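Local coordinates for protein hemolysin BL lytic component L1 (PDB 7NMQ) that serves as a lytic component of the Bacillus cereus haemolysin BL enterotoxin, an alpha-helical pore-forming toxin probably acting on target-cell membranes, at residues A[142-153]-A[283-294]. Residues are numbered along the deposited sequence; the frame is centred on the assembly and turned at random. Where two conformers were deposited one is given.
With PEG (di(hydroxyethyl)ether), chain B.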
# COMPACT_ATOMS: atom_id res chain seq x y z
N LEU A 142 1.31 -7.54 -13.42
CA LEU A 142 1.39 -8.41 -12.23
C LEU A 142 0.50 -9.61 -12.43
O LEU A 142 0.87 -10.74 -12.04
CB LEU A 142 0.98 -7.63 -10.98
CG LEU A 142 1.94 -6.54 -10.54
CD1 LEU A 142 1.32 -5.70 -9.45
CD2 LEU A 142 3.28 -7.08 -10.05
N TYR A 143 -0.70 -9.41 -12.97
CA TYR A 143 -1.63 -10.54 -13.22
C TYR A 143 -1.05 -11.50 -14.24
O TYR A 143 -1.17 -12.72 -14.03
CB TYR A 143 -2.98 -9.99 -13.67
CG TYR A 143 -4.06 -11.02 -13.91
CD1 TYR A 143 -4.41 -11.92 -12.92
CD2 TYR A 143 -4.76 -11.06 -15.10
CE1 TYR A 143 -5.43 -12.84 -13.13
CE2 TYR A 143 -5.80 -11.94 -15.30
CZ TYR A 143 -6.17 -12.83 -14.30
OH TYR A 143 -7.23 -13.69 -14.47
N GLN A 144 -0.41 -10.99 -15.29
CA GLN A 144 0.18 -11.87 -16.33
C GLN A 144 1.31 -12.69 -15.70
O GLN A 144 1.35 -13.91 -15.90
CB GLN A 144 0.73 -11.02 -17.46
CG GLN A 144 -0.38 -10.52 -18.36
CD GLN A 144 -1.14 -11.69 -18.95
OE1 GLN A 144 -0.56 -12.64 -19.45
NE2 GLN A 144 -2.46 -11.63 -18.88
N ASN A 145 2.15 -12.06 -14.90
CA ASN A 145 3.30 -12.79 -14.31
C ASN A 145 2.76 -13.82 -13.31
O ASN A 145 3.22 -14.97 -13.28
CB ASN A 145 4.26 -11.81 -13.64
CG ASN A 145 5.51 -12.49 -13.13
OD1 ASN A 145 6.18 -13.26 -13.82
ND2 ASN A 145 5.82 -12.24 -11.90
N SER A 146 1.75 -13.46 -12.52
CA SER A 146 1.14 -14.37 -11.52
C SER A 146 0.57 -15.58 -12.24
O SER A 146 0.78 -16.71 -11.79
CB SER A 146 0.10 -13.67 -10.66
OG SER A 146 -0.46 -14.58 -9.76
N THR A 147 -0.24 -15.39 -13.28
CA THR A 147 -0.94 -16.52 -13.91
C THR A 147 0.09 -17.40 -14.65
O THR A 147 -0.06 -18.61 -14.64
CB THR A 147 -2.08 -16.10 -14.82
OG1 THR A 147 -1.60 -15.18 -15.78
CG2 THR A 147 -3.13 -15.38 -14.02
N ASP A 148 1.07 -16.80 -15.31
CA ASP A 148 2.14 -17.56 -16.01
C ASP A 148 2.86 -18.45 -15.00
O ASP A 148 3.04 -19.67 -15.24
CB ASP A 148 3.23 -16.63 -16.55
CG ASP A 148 2.86 -15.84 -17.78
OD1 ASP A 148 1.92 -16.25 -18.47
OD2 ASP A 148 3.60 -14.88 -18.09
N PHE A 149 3.23 -17.88 -13.87
CA PHE A 149 3.95 -18.60 -12.80
C PHE A 149 3.07 -19.69 -12.23
O PHE A 149 3.50 -20.87 -12.15
CB PHE A 149 4.42 -17.60 -11.77
CG PHE A 149 5.30 -18.20 -10.71
CD1 PHE A 149 6.64 -18.39 -10.95
CD2 PHE A 149 4.78 -18.62 -9.51
CE1 PHE A 149 7.46 -18.92 -9.97
CE2 PHE A 149 5.59 -19.17 -8.54
CZ PHE A 149 6.94 -19.27 -8.76
N LYS A 150 1.81 -19.38 -11.88
CA LYS A 150 0.90 -20.38 -11.31
C LYS A 150 0.78 -21.53 -12.30
O LYS A 150 0.79 -22.68 -11.88
CB LYS A 150 -0.48 -19.76 -11.07
CG LYS A 150 -1.55 -20.74 -10.62
CD LYS A 150 -2.83 -20.04 -10.12
CE LYS A 150 -4.01 -20.97 -10.08
NZ LYS A 150 -3.80 -22.03 -9.06
N ASN A 151 0.61 -21.26 -13.59
CA ASN A 151 0.44 -22.35 -14.59
C ASN A 151 1.73 -23.19 -14.67
O ASN A 151 1.61 -24.42 -14.75
CB ASN A 151 0.02 -21.76 -15.93
CG ASN A 151 -0.22 -22.86 -16.93
OD1 ASN A 151 -1.07 -23.70 -16.71
ND2 ASN A 151 0.61 -22.91 -17.95
N ASN A 152 2.89 -22.60 -14.59
CA ASN A 152 4.15 -23.38 -14.73
C ASN A 152 4.35 -24.16 -13.45
O ASN A 152 4.87 -25.31 -13.52
CB ASN A 152 5.32 -22.48 -15.02
CG ASN A 152 5.36 -21.94 -16.43
OD1 ASN A 152 5.71 -20.78 -16.68
ND2 ASN A 152 5.08 -22.80 -17.37
N VAL A 153 3.91 -23.65 -12.30
CA VAL A 153 4.09 -24.33 -11.00
C VAL A 153 3.05 -25.42 -10.79
O VAL A 153 3.43 -26.50 -10.23
CB VAL A 153 4.10 -23.33 -9.84
CG1 VAL A 153 3.99 -24.01 -8.49
CG2 VAL A 153 5.35 -22.47 -9.98
N LEU A 283 8.59 -22.26 -4.50
CA LEU A 283 7.67 -21.94 -5.60
C LEU A 283 6.28 -21.66 -5.05
O LEU A 283 5.60 -20.74 -5.61
CB LEU A 283 7.62 -23.09 -6.59
CG LEU A 283 8.95 -23.31 -7.30
CD1 LEU A 283 8.81 -24.54 -8.15
CD2 LEU A 283 9.38 -22.11 -8.15
N THR A 284 5.84 -22.39 -4.06
CA THR A 284 4.48 -22.18 -3.52
C THR A 284 4.42 -20.82 -2.82
O THR A 284 3.47 -20.06 -2.96
CB THR A 284 4.06 -23.32 -2.60
OG1 THR A 284 4.15 -24.54 -3.32
CG2 THR A 284 2.63 -23.13 -2.12
N ASN A 285 5.45 -20.50 -2.06
CA ASN A 285 5.59 -19.19 -1.38
C ASN A 285 5.50 -18.08 -2.43
O ASN A 285 4.74 -17.12 -2.21
CB ASN A 285 6.91 -19.16 -0.62
CG ASN A 285 7.13 -17.87 0.14
OD1 ASN A 285 6.39 -17.61 1.06
ND2 ASN A 285 8.21 -17.17 -0.18
N ALA A 286 6.28 -18.18 -3.50
CA ALA A 286 6.29 -17.15 -4.55
C ALA A 286 4.90 -17.06 -5.18
O ALA A 286 4.47 -15.95 -5.49
CB ALA A 286 7.38 -17.39 -5.54
N LYS A 287 4.26 -18.19 -5.44
CA LYS A 287 2.95 -18.19 -6.10
C LYS A 287 2.00 -17.33 -5.27
O LYS A 287 1.24 -16.52 -5.84
CB LYS A 287 2.47 -19.63 -6.20
CG LYS A 287 1.14 -19.79 -6.88
CD LYS A 287 0.80 -21.25 -7.11
CE LYS A 287 0.66 -22.06 -5.86
NZ LYS A 287 -0.50 -21.75 -5.01
N GLU A 288 2.01 -17.54 -3.98
CA GLU A 288 1.07 -16.83 -3.10
C GLU A 288 1.37 -15.33 -3.16
O GLU A 288 0.44 -14.51 -3.31
CB GLU A 288 1.12 -17.39 -1.69
CG GLU A 288 0.64 -18.83 -1.60
CD GLU A 288 -0.78 -18.98 -2.20
OE1 GLU A 288 -1.71 -18.26 -1.76
OE2 GLU A 288 -0.91 -19.71 -3.20
N THR A 289 2.62 -14.96 -3.03
CA THR A 289 3.02 -13.55 -3.03
C THR A 289 2.64 -12.91 -4.36
O THR A 289 2.21 -11.75 -4.39
CB THR A 289 4.49 -13.38 -2.70
OG1 THR A 289 4.70 -13.89 -1.39
CG2 THR A 289 4.88 -11.92 -2.80
N LEU A 290 2.85 -13.59 -5.48
CA LEU A 290 2.56 -12.92 -6.78
C LEU A 290 1.06 -12.60 -6.87
O LEU A 290 0.77 -11.59 -7.51
CB LEU A 290 2.94 -13.82 -7.94
CG LEU A 290 4.44 -14.02 -8.14
CD1 LEU A 290 4.70 -14.90 -9.36
CD2 LEU A 290 5.22 -12.75 -8.23
N ALA A 291 0.18 -13.44 -6.35
CA ALA A 291 -1.28 -13.17 -6.33
C ALA A 291 -1.57 -12.02 -5.36
O ALA A 291 -2.29 -11.10 -5.74
CB ALA A 291 -2.08 -14.38 -5.97
N TYR A 292 -0.96 -12.04 -4.17
CA TYR A 292 -1.17 -10.96 -3.17
C TYR A 292 -0.72 -9.61 -3.77
O TYR A 292 -1.35 -8.56 -3.48
CB TYR A 292 -0.44 -11.29 -1.88
CG TYR A 292 -0.94 -12.51 -1.16
CD1 TYR A 292 -2.26 -12.95 -1.28
CD2 TYR A 292 -0.15 -13.13 -0.23
CE1 TYR A 292 -2.71 -14.07 -0.59
CE2 TYR A 292 -0.59 -14.25 0.46
CZ TYR A 292 -1.88 -14.72 0.31
OH TYR A 292 -2.25 -15.87 1.00
N LEU A 293 0.34 -9.59 -4.58
CA LEU A 293 0.83 -8.35 -5.20
C LEU A 293 -0.27 -7.75 -6.09
O LEU A 293 -0.54 -6.54 -5.94
CB LEU A 293 2.10 -8.59 -6.02
CG LEU A 293 3.41 -8.55 -5.26
CD1 LEU A 293 4.53 -9.23 -6.05
CD2 LEU A 293 3.80 -7.10 -4.99
N TYR A 294 -0.87 -8.50 -7.01
CA TYR A 294 -1.84 -7.84 -7.90
C TYR A 294 -3.08 -7.47 -7.06
O TYR A 294 -3.70 -6.42 -7.35
CB TYR A 294 -2.13 -8.62 -9.18
CG TYR A 294 -3.06 -9.79 -9.08
CD1 TYR A 294 -4.42 -9.61 -8.92
CD2 TYR A 294 -2.62 -11.10 -9.27
CE1 TYR A 294 -5.28 -10.70 -8.86
CE2 TYR A 294 -3.48 -12.18 -9.22
CZ TYR A 294 -4.83 -11.99 -9.00
OH TYR A 294 -5.68 -13.07 -8.96
C1 PEG B . -3.00 -17.22 -4.34
O1 PEG B . -2.43 -16.25 -3.43
C2 PEG B . -2.02 -17.72 -5.37
O2 PEG B . -2.69 -18.06 -6.58
C3 PEG B . -1.87 -17.92 -7.73
C4 PEG B . -1.04 -16.71 -7.62
O4 PEG B . 0.17 -16.80 -8.29
O HOH W 1 2.35 -10.57 -9.63
O HOH W 2 -2.80 -20.82 -6.67
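Phe149 enters helix 275-325 as a knob, its ring held among Leu283, Ala286, Lys287 and Leu290. Its CG lies anti to the backbone N (chi1 -173°), which carries the ring across until its edge meets the backbone, CE2 standing 3.3 Å from Leu283 O. The side chains of Leu290 and Phe149 cross at about a right angle, Leu290 CD1 lying 3.6 Å from Phe149 CG, while Val153 of the same helix as Phe149 covers one ring face and also packs against Leu283. At the other end, Tyr143 and Tyr294 form an edge-to-face pair, with planes at 76° and Tyr143 CD1 over one face of Tyr294. Leu142 and Tyr294 touch through their CB atoms, 3.7 Å apart.

Polar links are indirect. One water donates to Leu142 O and Leu290 O; another accepts from the amines of Lys150 and Lys287. A di(hydroxyethyl)ether, probably from the crystallisation liquor, places O4 between Ser146 OG, 2.7 Å away, and Lys287 O, to which it donates. Lys287 NZ also salt-bridges its helix neighbour Glu288 and, on helix 173-200, Glu181. The axes of 142-153 and 283-294 approach to 8.8 Å, two near-antiparallel helices with one knob in a hole, within the long helical bundle of the ClyA-like toxins.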